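Local coordinates for protein probable tRNA pseudouridine synthase D (Methanosarcina mazei, PDB 1Z2Z) that probably catalyses the isomerisation of uridine 13 to pseudouridine in transfer RNAs, at residues Leu14-Thr19 with Leu161-Val166; Gly24-Glu29 with Glu428-Asn433; Leu200-Pro205 with Arg241-His246; Lys214-Phe219 with Leu230-Leu235. All coordinates share one frame; numbering follows the deposited sequence.

Near the N terminus, 14-19 and then 24-29 lie on the loop before strand 33-39. Contact 1 closes when the chain returns through helix 146-163 to 161-166, tying the N-terminal loop to the end of that helix. Contact 2 waits for 428-433, at the end of helix 423-430, and so crosses contact 1; the two also touch, Thr17 meeting Glu428 and Lys431. Within the long span of contact 2, contact 3 joins helix 194-202 to helix 238-249, and contact 4, between helices 213-223 and 226-232, lies wholly inside contact 3. Contacts 3 and 4, whose centres are 9 Å apart and which touch where Tyr233 meets Ile202, lie on the opposite side of the chain's centre from contact 1.

Contact 1 (Leu14-Thr19 with Leu161-Val166); sequences LYSTDT and LAQGGV
Ser16, on an irregular loop, faces Gln163 at the end of helix 146-163, but the two backbones stay apart, the closest pair of CA atoms being those of Ser16 and Val166 at 7.0 Å. Gln163 starts farther off still, and its long side chain makes the approach. It does so with CG anti to its own N (chi1 177°) and the chain extended beyond it, which carries the amide out from the helix end to the serine. The amide carbon CD of Gln163 comes 3.6 Å from CB of Ser16, and the amide lies alongside the short CB-OG arm. A small polar residue suits this position, since it admits the amide group and its hydroxyl also makes a weak hydrogen bond to Glu428. The neighbouring backbone is held more firmly: Thr17 N bonds to Glu428 and Asp18 N to Glu159, so the loop follows two helices at once. The contact lies near the surface and buries little area. Beyond Gln163 the helix breaks at Gly164, whose positive phi (103°) suits glycine, and Val166 pairs with Leu390. The arrangement is that of a glycine-terminated helix turning directly into a short two-stranded antiparallel sheet.

Contact 2 (Gly24-Glu29 with Glu428-Asn433); sequences GQLRQE and EYMKVN
Over one face of the peptide group that joins Gly24 to Gln25 sits the terminal methyl of Met430, a selenomethionine in this structure, with CE 3.5 Å from Gly24 O. Gly24 O also accepts a hydrogen bond from Gln436, so the carbonyl is satisfied although an apolar group covers a face of its peptide. Gly24 suits the place because its backbone angles would press a CB against the preceding carbonyl.

The rest of the contact is apolar. Leu26 and Met430 reach toward each other tip to tip, Leu26 CD2 lying 3.6 Å from Met430 SE and Leu26 CG 3.6 Å from Met430 CE. The bend at chi3 of Met430 (88°) lets selenium and methyl both meet the leucine while the methyl still covers the peptide.

Both side chains also rest on Val139 of strand 130-142, so the end of helix 423-430 and the N-terminal loop are packed together on the mixed sheet of the pseudouridine synthase fold. Cutting Leu26 back to an alanine would probably open a gap beside the selenium and leave the end of Met430 less firmly held.

Next to Leu26, Arg27 forms a salt bridge with Asp86, the predicted nucleophile. At the helix end, Lys431 NZ turns back to donate to Glu428 O at 2.8 Å and also bonds to Thr17 and Thr19.

Contact 3 (Leu200-Pro205 with Arg241-His246); sequences LYIAEP and RAMMNH
Ile202 and Met244 make the tight part of this buried contact. The methyl CG2 of Ile202 fits into the bend of the Met244 side chain, 3.6 Å from Met244 CG and equally 3.6 Å from Met244 CE. That bend comes from chi3 (97°), which folds the terminal methyl round so that the carbons on both sides of the selenium flank the isoleucine branch. A beta-branched residue suits the site, since its two arms leave CB in different directions and each meets a different methionine; both methionines are selenomethionines in this structure.

A second close point is the Met-aromatic contact of Met243 with Tyr201. Selenium approaches the ring obliquely, 4.7 Å from the Tyr201 centroid and 64° off the ring normal, and its nearest ring atom is Tyr201 CD2 at 3.6 Å. The two side chains cross at about a right angle.

The other arm of Ile202 is held less snugly, CD1 standing 4.1 Å from Met243 CE. Away from this core both segments become partly open to solvent, as at Arg241 and at Glu204.

Around this core, Phe269 of helix 263-287 meets the Tyr201 ring edge-to-face, Met244 touches Val220 of helix 213-223 and Phe226 of helix 226-232, and Ile202 also packs on Leu247, making the contact part of a mainly helical cluster, with the loop residues Val260 and Leu261 covering Met243.

Contact 4 (Lys214-Phe219 with Leu230-Leu235); sequences KNARQF and LKTYPL
Tyr233 and Arg217 cross at about a right angle, with the phenol ring and the guanidinium plane 74° apart. The ring atom CE2 of Tyr233 stands over one face of the guanidinium, 4.0 Å from Arg217 NH1, while the hydroxyl end lies against the aliphatic part of the arginine, Tyr233 OH being 3.5 Å from Arg217 CG. Farther back along the ring, CD1 of Tyr233 is 4.0 Å from Ala216 CB. Chi1 of -81°, with CG beside the backbone N, brings the ring round toward helix 213-223.

A small residue suits position Ala216, where the helices come close: the CA atoms of Ala216 and Thr232 are 6.1 Å apart, and Thr232 OG1 lies 3.7 Å from Ala216 CB. The contact thus packs two successive helices, 213-223 and 226-232, closely at the point where the second ends and Tyr233 leaves helical geometry.

Polar ends are satisfied by neighbours: Arg217 forms salt bridges to Glu209 and Glu240, which fix the guanidinium, and Tyr233 OH donates to Ile202 O. With a phenylalanine in place of Tyr233, Ile202 O would probably lose this donor, weakening the tie to helix 194-202. Val220 and Glu240 also touch the Tyr233 side chain.

Contact 1 (Leu14-Thr19 with Leu161-Val166)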
loop_
_atom_site.group_PDB
_atom_site.type_symbol
_atom_site.label_atom_id
_atom_site.label_comp_id
_atom_site.label_asym_id
_atom_site.label_seq_id
_atom_site.Cartn_x
_atom_site.Cartn_y
_atom_site.Cartn_z
ATOM N N LEU A 14 -15.081 -4.057 -6.862
ATOM C CA LEU A 14 -15.616 -5.400 -6.714
ATOM C C LEU A 14 -14.744 -6.253 -5.823
ATOM O O LEU A 14 -13.968 -5.730 -5.035
ATOM C CB LEU A 14 -15.763 -6.059 -8.082
ATOM C CG LEU A 14 -14.483 -6.130 -8.906
ATOM C CD1 LEU A 14 -13.816 -7.493 -8.788
ATOM C CD2 LEU A 14 -14.855 -5.859 -10.331
ATOM N N TYR A 15 -14.871 -7.568 -5.974
ATOM C CA TYR A 15 -14.134 -8.536 -5.168
ATOM C C TYR A 15 -13.877 -9.809 -5.973
ATOM O O TYR A 15 -14.803 -10.365 -6.566
ATOM C CB TYR A 15 -14.958 -8.900 -3.930
ATOM C CG TYR A 15 -15.310 -7.740 -3.021
ATOM C CD1 TYR A 15 -14.428 -7.316 -2.029
ATOM C CD2 TYR A 15 -16.544 -7.091 -3.120
ATOM C CE1 TYR A 15 -14.768 -6.283 -1.151
ATOM C CE2 TYR A 15 -16.891 -6.052 -2.243
ATOM C CZ TYR A 15 -15.999 -5.658 -1.262
ATOM O OH TYR A 15 -16.321 -4.647 -0.390
ATOM N N SER A 16 -12.633 -10.285 -5.981
ATOM C CA SER A 16 -12.304 -11.506 -6.718
ATOM C C SER A 16 -13.121 -12.682 -6.165
ATOM O O SER A 16 -13.347 -13.687 -6.848
ATOM C CB SER A 16 -10.808 -11.816 -6.605
ATOM O OG SER A 16 -10.529 -12.620 -5.474
ATOM N N THR A 17 -13.567 -12.551 -4.922
ATOM C CA THR A 17 -14.362 -13.591 -4.286
ATOM C C THR A 17 -15.834 -13.171 -4.272
ATOM O O THR A 17 -16.144 -11.991 -4.109
ATOM C CB THR A 17 -13.907 -13.813 -2.838
ATOM O OG1 THR A 17 -14.135 -12.614 -2.089
ATOM C CG2 THR A 17 -12.426 -14.168 -2.784
ATOM N N ASP A 18 -16.736 -14.133 -4.443
ATOM C CA ASP A 18 -18.173 -13.840 -4.442
ATOM C C ASP A 18 -18.811 -14.153 -3.082
ATOM O O ASP A 18 -20.036 -14.202 -2.958
ATOM C CB ASP A 18 -18.873 -14.659 -5.522
ATOM C CG ASP A 18 -18.653 -16.140 -5.343
ATOM O OD1 ASP A 18 -17.974 -16.751 -6.201
ATOM O OD2 ASP A 18 -19.148 -16.689 -4.330
ATOM N N THR A 19 -17.977 -14.382 -2.072
ATOM C CA THR A 19 -18.465 -14.677 -0.734
ATOM C C THR A 19 -19.048 -13.421 -0.114
ATOM O O THR A 19 -18.798 -12.305 -0.578
ATOM C CB THR A 19 -17.343 -15.178 0.179
ATOM O OG1 THR A 19 -16.184 -14.343 0.015
ATOM C CG2 THR A 19 -16.998 -16.614 -0.150
ATOM N N LEU A 161 -7.471 -19.599 -2.464
ATOM C CA LEU A 161 -6.458 -20.607 -2.706
ATOM C C LEU A 161 -6.462 -21.012 -4.174
ATOM O O LEU A 161 -5.406 -21.236 -4.764
ATOM C CB LEU A 161 -6.716 -21.821 -1.810
ATOM C CG LEU A 161 -5.585 -22.262 -0.866
ATOM C CD1 LEU A 161 -4.976 -21.064 -0.132
ATOM C CD2 LEU A 161 -6.139 -23.271 0.123
ATOM N N ALA A 162 -7.657 -21.078 -4.756
ATOM C CA ALA A 162 -7.834 -21.465 -6.156
ATOM C C ALA A 162 -7.406 -20.381 -7.142
ATOM O O ALA A 162 -6.722 -20.662 -8.127
ATOM C CB ALA A 162 -9.289 -21.838 -6.406
ATOM N N GLN A 163 -7.824 -19.149 -6.886
ATOM C CA GLN A 163 -7.480 -18.041 -7.764
ATOM C C GLN A 163 -5.999 -17.693 -7.643
ATOM O O GLN A 163 -5.473 -16.884 -8.411
ATOM C CB GLN A 163 -8.312 -16.809 -7.418
ATOM C CG GLN A 163 -7.926 -15.624 -8.263
ATOM C CD GLN A 163 -8.484 -14.324 -7.744
ATOM O OE1 GLN A 163 -8.253 -13.948 -6.586
ATOM N NE2 GLN A 163 -9.212 -13.610 -8.604
ATOM N N GLY A 164 -5.335 -18.302 -6.663
ATOM C CA GLY A 164 -3.922 -18.039 -6.459
ATOM C C GLY A 164 -3.634 -17.111 -5.287
ATOM O O GLY A 164 -2.520 -17.076 -4.767
ATOM N N GLY A 165 -4.649 -16.363 -4.870
ATOM C CA GLY A 165 -4.495 -15.439 -3.761
ATOM C C GLY A 165 -5.528 -14.334 -3.860
ATOM O O GLY A 165 -6.687 -14.593 -4.200
ATOM N N VAL A 166 -5.115 -13.103 -3.575
ATOM C CA VAL A 166 -6.023 -11.965 -3.650
ATOM C C VAL A 166 -5.490 -10.978 -4.689
ATOM O O VAL A 166 -4.291 -10.932 -4.945
ATOM C CB VAL A 166 -6.209 -11.302 -2.241
ATOM C CG1 VAL A 166 -6.481 -12.387 -1.211
ATOM C CG2 VAL A 166 -5.001 -10.484 -1.844
#

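Contact 2 (Gly24-Glu29 with Glu428-Asn433)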
loop_
_atom_site.group_PDB
_atom_site.type_symbol
_atom_site.label_atom_id
_atom_site.label_comp_id
_atom_site.label_asym_id
_atom_site.label_seq_id
_atom_site.Cartn_x
_atom_site.Cartn_y
_atom_site.Cartn_z
ATOM N N GLY A 24 -17.736 -6.959 10.525
ATOM C CA GLY A 24 -17.015 -6.943 11.786
ATOM C C GLY A 24 -16.072 -5.759 11.922
ATOM O O GLY A 24 -16.107 -4.826 11.113
ATOM N N GLN A 25 -15.213 -5.800 12.935
ATOM C CA GLN A 25 -14.274 -4.713 13.187
ATOM C C GLN A 25 -12.887 -5.222 13.553
ATOM O O GLN A 25 -12.720 -6.393 13.904
ATOM C CB GLN A 25 -14.811 -3.842 14.310
ATOM C CG GLN A 25 -15.106 -4.645 15.551
ATOM C CD GLN A 25 -15.813 -3.836 16.606
ATOM O OE1 GLN A 25 -15.806 -4.203 17.782
ATOM N NE2 GLN A 25 -16.440 -2.733 16.198
ATOM N N LEU A 26 -11.896 -4.338 13.476
ATOM C CA LEU A 26 -10.519 -4.719 13.784
ATOM C C LEU A 26 -9.837 -3.807 14.806
ATOM O O LEU A 26 -10.325 -2.719 15.109
ATOM C CB LEU A 26 -9.681 -4.733 12.505
ATOM C CG LEU A 26 -10.140 -5.487 11.257
ATOM C CD1 LEU A 26 -9.001 -5.400 10.236
ATOM C CD2 LEU A 26 -10.476 -6.950 11.564
ATOM N N ARG A 27 -8.702 -4.256 15.331
ATOM C CA ARG A 27 -7.969 -3.464 16.302
ATOM C C ARG A 27 -8.825 -3.164 17.526
ATOM O O ARG A 27 -8.688 -2.104 18.145
ATOM C CB ARG A 27 -7.517 -2.128 15.689
ATOM C CG ARG A 27 -6.147 -2.115 15.016
ATOM C CD ARG A 27 -6.263 -2.337 13.524
ATOM N NE ARG A 27 -5.238 -1.632 12.743
ATOM C CZ ARG A 27 -3.944 -1.952 12.706
ATOM N NH1 ARG A 27 -3.474 -2.968 13.406
ATOM N NH2 ARG A 27 -3.110 -1.268 11.943
ATOM N N GLN A 28 -9.722 -4.077 17.875
ATOM C CA GLN A 28 -10.556 -3.828 19.039
ATOM C C GLN A 28 -9.672 -3.965 20.272
ATOM O O GLN A 28 -9.850 -3.263 21.267
ATOM C CB GLN A 28 -11.721 -4.815 19.120
ATOM C CG GLN A 28 -12.969 -4.158 19.711
ATOM C CD GLN A 28 -13.956 -5.150 20.276
ATOM O OE1 GLN A 28 -14.422 -6.050 19.578
ATOM N NE2 GLN A 28 -14.284 -4.986 21.551
ATOM N N GLU A 29 -8.705 -4.871 20.183
ATOM C CA GLU A 29 -7.763 -5.108 21.262
ATOM C C GLU A 29 -6.355 -5.230 20.707
ATOM O O GLU A 29 -6.116 -5.998 19.786
ATOM C CB GLU A 29 -8.157 -6.370 22.021
ATOM C CG GLU A 29 -9.387 -6.131 22.841
ATOM C CD GLU A 29 -9.176 -4.977 23.780
ATOM O OE1 GLU A 29 -10.173 -4.295 24.153
ATOM O OE2 GLU A 29 -7.987 -4.760 24.149
ATOM N N GLU A 428 -10.887 -8.891 0.955
ATOM C CA GLU A 428 -11.626 -10.014 0.380
ATOM C C GLU A 428 -12.347 -10.826 1.458
ATOM O O GLU A 428 -13.285 -11.570 1.162
ATOM C CB GLU A 428 -10.697 -10.939 -0.425
ATOM C CG GLU A 428 -9.997 -10.275 -1.616
ATOM C CD GLU A 428 -10.956 -9.726 -2.670
ATOM O OE1 GLU A 428 -10.788 -8.537 -3.049
ATOM O OE2 GLU A 428 -11.867 -10.469 -3.123
ATOM N N TYR A 429 -11.904 -10.685 2.706
ATOM C CA TYR A 429 -12.520 -11.397 3.821
ATOM C C TYR A 429 -13.594 -10.607 4.534
ATOM O O TYR A 429 -14.559 -11.184 5.028
ATOM C CB TYR A 429 -11.488 -11.800 4.869
ATOM C CG TYR A 429 -10.743 -13.045 4.518
ATOM C CD1 TYR A 429 -9.654 -12.999 3.661
ATOM C CD2 TYR A 429 -11.134 -14.284 5.032
ATOM C CE1 TYR A 429 -8.968 -14.149 3.326
ATOM C CE2 TYR A 429 -10.450 -15.448 4.694
ATOM C CZ TYR A 429 -9.368 -15.366 3.840
ATOM O OH TYR A 429 -8.677 -16.493 3.480
HETATM N N MSE A 430 -13.430 -9.292 4.606
HETATM C CA MSE A 430 -14.407 -8.470 5.299
HETATM C C MSE A 430 -15.324 -7.729 4.367
HETATM O O MSE A 430 -16.459 -7.421 4.725
HETATM C CB MSE A 430 -13.717 -7.449 6.197
HETATM C CG MSE A 430 -13.047 -8.027 7.417
HETATM SE SE MSE A 430 -11.903 -6.688 8.215
HETATM C CE MSE A 430 -13.203 -5.843 9.381
ATOM N N LYS A 431 -14.827 -7.428 3.176
ATOM C CA LYS A 431 -15.607 -6.687 2.186
ATOM C C LYS A 431 -16.407 -5.576 2.856
ATOM O O LYS A 431 -17.631 -5.567 2.792
ATOM C CB LYS A 431 -16.563 -7.626 1.429
ATOM C CG LYS A 431 -15.869 -8.729 0.626
ATOM C CD LYS A 431 -16.830 -9.441 -0.313
ATOM C CE LYS A 431 -16.162 -10.592 -1.044
ATOM N NZ LYS A 431 -15.801 -11.746 -0.162
ATOM N N VAL A 432 -15.718 -4.649 3.506
ATOM C CA VAL A 432 -16.396 -3.536 4.162
ATOM C C VAL A 432 -15.694 -2.236 3.845
ATOM O O VAL A 432 -14.628 -2.236 3.235
ATOM C CB VAL A 432 -16.437 -3.705 5.699
ATOM C CG1 VAL A 432 -17.355 -4.867 6.080
ATOM C CG2 VAL A 432 -15.039 -3.949 6.218
ATOM N N ASN A 433 -16.285 -1.124 4.267
ATOM C CA ASN A 433 -15.689 0.179 4.013
ATOM C C ASN A 433 -14.272 0.216 4.588
ATOM O O ASN A 433 -14.027 -0.237 5.709
ATOM C CB ASN A 433 -16.554 1.283 4.628
ATOM C CG ASN A 433 -16.105 2.679 4.221
ATOM O OD1 ASN A 433 -15.044 3.146 4.629
ATOM N ND2 ASN A 433 -16.915 3.349 3.411
#

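Contact 3 (Leu200-Pro205 with Arg241-His246)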
loop_
_atom_site.group_PDB
_atom_site.type_symbol
_atom_site.label_atom_id
_atom_site.label_comp_id
_atom_site.label_asym_id
_atom_site.label_seq_id
_atom_site.Cartn_x
_atom_site.Cartn_y
_atom_site.Cartn_z
ATOM N N LEU A 200 -6.153 20.870 -6.216
ATOM C CA LEU A 200 -6.555 19.623 -5.578
ATOM C C LEU A 200 -5.593 19.213 -4.469
ATOM O O LEU A 200 -5.965 18.466 -3.567
ATOM C CB LEU A 200 -6.633 18.497 -6.614
ATOM C CG LEU A 200 -7.777 18.521 -7.632
ATOM C CD1 LEU A 200 -7.544 17.454 -8.690
ATOM C CD2 LEU A 200 -9.099 18.292 -6.920
ATOM N N TYR A 201 -4.355 19.697 -4.542
ATOM C CA TYR A 201 -3.334 19.365 -3.548
ATOM C C TYR A 201 -3.218 20.476 -2.512
ATOM O O TYR A 201 -3.112 20.220 -1.314
ATOM C CB TYR A 201 -1.978 19.154 -4.237
ATOM C CG TYR A 201 -0.900 18.597 -3.331
ATOM C CD1 TYR A 201 -0.833 17.234 -3.049
ATOM C CD2 TYR A 201 0.020 19.439 -2.715
ATOM C CE1 TYR A 201 0.121 16.725 -2.170
ATOM C CE2 TYR A 201 0.974 18.940 -1.832
ATOM C CZ TYR A 201 1.017 17.583 -1.561
ATOM O OH TYR A 201 1.931 17.098 -0.656
ATOM N N ILE A 202 -3.235 21.716 -2.979
ATOM C CA ILE A 202 -3.138 22.853 -2.079
ATOM C C ILE A 202 -4.369 22.906 -1.171
ATOM O O ILE A 202 -4.240 23.008 0.051
ATOM C CB ILE A 202 -3.033 24.156 -2.878
ATOM C CG1 ILE A 202 -1.757 24.121 -3.731
ATOM C CG2 ILE A 202 -3.068 25.343 -1.929
ATOM C CD1 ILE A 202 -1.678 25.197 -4.798
ATOM N N ALA A 203 -5.550 22.826 -1.786
ATOM C CA ALA A 203 -6.832 22.854 -1.083
ATOM C C ALA A 203 -7.496 21.473 -1.128
ATOM O O ALA A 203 -6.826 20.456 -0.974
ATOM C CB ALA A 203 -7.744 23.900 -1.715
ATOM N N GLU A 204 -8.811 21.437 -1.333
ATOM C CA GLU A 204 -9.546 20.169 -1.400
ATOM C C GLU A 204 -9.545 19.408 -0.081
ATOM O O GLU A 204 -8.723 18.518 0.134
ATOM C CB GLU A 204 -8.965 19.254 -2.475
ATOM C CG GLU A 204 -9.707 17.928 -2.575
ATOM C CD GLU A 204 -10.820 17.953 -3.608
ATOM O OE1 GLU A 204 -11.502 18.994 -3.743
ATOM O OE2 GLU A 204 -11.009 16.916 -4.276
ATOM N N PRO A 205 -10.496 19.726 0.806
ATOM C CA PRO A 205 -10.630 19.094 2.120
ATOM C C PRO A 205 -11.261 17.705 2.084
ATOM O O PRO A 205 -12.050 17.398 1.195
ATOM C CB PRO A 205 -11.499 20.085 2.869
ATOM C CG PRO A 205 -12.448 20.527 1.795
ATOM C CD PRO A 205 -11.518 20.776 0.629
ATOM N N ARG A 241 2.187 24.592 1.891
ATOM C CA ARG A 241 2.639 25.956 2.149
ATOM C C ARG A 241 3.658 26.397 1.093
ATOM O O ARG A 241 3.532 27.469 0.497
ATOM C CB ARG A 241 3.252 26.072 3.567
ATOM C CG ARG A 241 2.237 26.018 4.734
ATOM C CD ARG A 241 2.914 26.061 6.118
ATOM N NE ARG A 241 3.794 27.223 6.293
ATOM C CZ ARG A 241 5.045 27.165 6.765
ATOM N NH1 ARG A 241 5.767 28.276 6.885
ATOM N NH2 ARG A 241 5.584 26.000 7.106
ATOM N N ALA A 242 4.653 25.557 0.851
ATOM C CA ALA A 242 5.692 25.878 -0.117
ATOM C C ALA A 242 5.101 26.270 -1.466
ATOM O O ALA A 242 5.601 27.183 -2.134
ATOM C CB ALA A 242 6.638 24.693 -0.279
HETATM N N MSE A 243 4.029 25.584 -1.857
HETATM C CA MSE A 243 3.372 25.838 -3.142
HETATM C C MSE A 243 2.588 27.139 -3.204
HETATM O O MSE A 243 2.534 27.800 -4.244
HETATM C CB MSE A 243 2.439 24.685 -3.487
HETATM C CG MSE A 243 3.149 23.380 -3.622
HETATM SE SE MSE A 243 1.992 21.996 -4.234
HETATM C CE MSE A 243 1.438 22.773 -5.926
HETATM N N MSE A 244 1.962 27.498 -2.095
HETATM C CA MSE A 244 1.189 28.717 -2.062
HETATM C C MSE A 244 2.121 29.912 -2.148
HETATM O O MSE A 244 1.780 30.924 -2.757
HETATM C CB MSE A 244 0.350 28.762 -0.792
HETATM C CG MSE A 244 -0.600 27.578 -0.689
HETATM SE SE MSE A 244 -1.811 27.681 0.807
HETATM C CE MSE A 244 -3.345 28.401 -0.119
ATOM N N ASN A 245 3.306 29.796 -1.553
ATOM C CA ASN A 245 4.264 30.895 -1.612
ATOM C C ASN A 245 4.659 31.194 -3.055
ATOM O O ASN A 245 4.712 32.354 -3.458
ATOM C CB ASN A 245 5.517 30.572 -0.794
ATOM C CG ASN A 245 5.288 30.700 0.694
ATOM O OD1 ASN A 245 4.792 31.723 1.171
ATOM N ND2 ASN A 245 5.659 29.666 1.443
ATOM N N HIS A 246 4.935 30.138 -3.822
ATOM C CA HIS A 246 5.329 30.251 -5.229
ATOM C C HIS A 246 4.224 30.897 -6.036
ATOM O O HIS A 246 4.452 31.394 -7.139
ATOM C CB HIS A 246 5.609 28.871 -5.824
ATOM C CG HIS A 246 6.060 28.911 -7.251
ATOM N ND1 HIS A 246 7.356 29.209 -7.611
ATOM C CD2 HIS A 246 5.382 28.717 -8.408
ATOM C CE1 HIS A 246 7.459 29.196 -8.929
ATOM N NE2 HIS A 246 6.276 28.901 -9.435
#

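Contact 4 (Lys214-Phe219 with Leu230-Leu235)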
loop_
_atom_site.group_PDB
_atom_site.type_symbol
_atom_site.label_atom_id
_atom_site.label_comp_id
_atom_site.label_asym_id
_atom_site.label_seq_id
_atom_site.Cartn_x
_atom_site.Cartn_y
_atom_site.Cartn_z
ATOM N N LYS A 214 -9.618 21.200 7.743
ATOM C CA LYS A 214 -10.601 20.896 6.714
ATOM C C LYS A 214 -11.215 22.208 6.232
ATOM O O LYS A 214 -11.607 22.323 5.075
ATOM C CB LYS A 214 -11.704 19.992 7.281
ATOM C CG LYS A 214 -12.762 19.555 6.270
ATOM C CD LYS A 214 -14.097 19.235 6.945
ATOM C CE LYS A 214 -13.974 18.149 8.010
ATOM N NZ LYS A 214 -15.210 18.086 8.852
ATOM N N ASN A 215 -11.298 23.195 7.120
ATOM C CA ASN A 215 -11.869 24.491 6.757
ATOM C C ASN A 215 -10.823 25.468 6.230
ATOM O O ASN A 215 -11.158 26.535 5.715
ATOM C CB ASN A 215 -12.618 25.105 7.950
ATOM C CG ASN A 215 -14.073 24.656 8.023
ATOM O OD1 ASN A 215 -14.360 23.469 8.179
ATOM N ND2 ASN A 215 -14.996 25.608 7.899
ATOM N N ALA A 216 -9.555 25.100 6.358
ATOM C CA ALA A 216 -8.478 25.944 5.866
ATOM C C ALA A 216 -8.372 25.765 4.352
ATOM O O ALA A 216 -8.240 26.741 3.616
ATOM C CB ALA A 216 -7.171 25.562 6.531
ATOM N N ARG A 217 -8.433 24.509 3.907
ATOM C CA ARG A 217 -8.359 24.154 2.487
ATOM C C ARG A 217 -9.616 24.618 1.780
ATOM O O ARG A 217 -9.563 25.169 0.683
ATOM C CB ARG A 217 -8.223 22.636 2.314
ATOM C CG ARG A 217 -6.925 22.047 2.847
ATOM C CD ARG A 217 -6.908 20.538 2.684
ATOM N NE ARG A 217 -5.764 19.918 3.351
ATOM C CZ ARG A 217 -4.521 19.915 2.880
ATOM N NH1 ARG A 217 -4.244 20.500 1.722
ATOM N NH2 ARG A 217 -3.551 19.330 3.569
ATOM N N GLN A 218 -10.752 24.376 2.417
ATOM C CA GLN A 218 -12.036 24.777 1.874
ATOM C C GLN A 218 -12.034 26.273 1.595
ATOM O O GLN A 218 -12.631 26.733 0.624
ATOM C CB GLN A 218 -13.140 24.461 2.880
ATOM C CG GLN A 218 -14.233 23.566 2.343
ATOM C CD GLN A 218 -14.801 24.081 1.049
ATOM O OE1 GLN A 218 -14.938 25.286 0.859
ATOM N NE2 GLN A 218 -15.146 23.172 0.152
ATOM N N PHE A 219 -11.358 27.031 2.453
ATOM C CA PHE A 219 -11.302 28.474 2.296
ATOM C C PHE A 219 -10.666 28.883 0.986
ATOM O O PHE A 219 -11.313 29.488 0.136
ATOM C CB PHE A 219 -10.519 29.117 3.438
ATOM C CG PHE A 219 -10.477 30.620 3.362
ATOM C CD1 PHE A 219 -11.542 31.382 3.814
ATOM C CD2 PHE A 219 -9.377 31.274 2.817
ATOM C CE1 PHE A 219 -11.521 32.774 3.711
ATOM C CE2 PHE A 219 -9.351 32.665 2.710
ATOM C CZ PHE A 219 -10.419 33.411 3.164
ATOM N N LEU A 230 -1.481 30.763 3.698
ATOM C CA LEU A 230 -0.152 30.690 4.294
ATOM C C LEU A 230 -0.225 31.249 5.717
ATOM O O LEU A 230 0.775 31.285 6.432
ATOM C CB LEU A 230 0.847 31.513 3.474
ATOM C CG LEU A 230 2.328 31.156 3.618
ATOM C CD1 LEU A 230 2.676 30.115 2.563
ATOM C CD2 LEU A 230 3.199 32.392 3.444
ATOM N N LYS A 231 -1.419 31.683 6.116
ATOM C CA LYS A 231 -1.648 32.245 7.444
ATOM C C LYS A 231 -2.491 31.303 8.305
ATOM O O LYS A 231 -2.409 31.344 9.531
ATOM C CB LYS A 231 -2.355 33.605 7.324
ATOM C CG LYS A 231 -2.679 34.294 8.654
ATOM C CD LYS A 231 -1.467 35.003 9.258
ATOM C CE LYS A 231 -1.773 35.555 10.650
ATOM N NZ LYS A 231 -2.013 34.461 11.640
ATOM N N THR A 232 -3.291 30.457 7.655
ATOM C CA THR A 232 -4.171 29.510 8.350
ATOM C C THR A 232 -3.630 28.064 8.371
ATOM O O THR A 232 -3.763 27.357 9.372
ATOM C CB THR A 232 -5.622 29.541 7.720
ATOM O OG1 THR A 232 -6.501 28.688 8.466
ATOM C CG2 THR A 232 -5.604 29.085 6.259
ATOM N N TYR A 233 -3.005 27.642 7.276
ATOM C CA TYR A 233 -2.461 26.292 7.173
ATOM C C TYR A 233 -1.394 25.984 8.222
ATOM O O TYR A 233 -0.382 26.690 8.334
ATOM C CB TYR A 233 -1.875 26.051 5.778
ATOM C CG TYR A 233 -2.875 25.704 4.685
ATOM C CD1 TYR A 233 -3.958 26.540 4.398
ATOM C CD2 TYR A 233 -2.688 24.573 3.887
ATOM C CE1 TYR A 233 -4.823 26.262 3.334
ATOM C CE2 TYR A 233 -3.543 24.284 2.820
ATOM C CZ TYR A 233 -4.605 25.133 2.546
ATOM O OH TYR A 233 -5.420 24.878 1.468
ATOM N N PRO A 234 -1.607 24.911 9.005
ATOM C CA PRO A 234 -0.639 24.540 10.036
ATOM C C PRO A 234 0.693 24.160 9.401
ATOM O O PRO A 234 0.735 23.596 8.302
ATOM C CB PRO A 234 -1.324 23.374 10.744
ATOM C CG PRO A 234 -2.102 22.732 9.645
ATOM C CD PRO A 234 -2.694 23.919 8.921
ATOM N N LEU A 235 1.777 24.491 10.103
ATOM C CA LEU A 235 3.144 24.221 9.651
ATOM C C LEU A 235 3.332 22.751 9.298
ATOM O O LEU A 235 4.267 22.386 8.587
ATOM C CB LEU A 235 4.137 24.618 10.748
ATOM C CG LEU A 235 4.155 26.088 11.167
ATOM C CD1 LEU A 235 4.806 26.217 12.537
ATOM C CD2 LEU A 235 4.889 26.913 10.127
#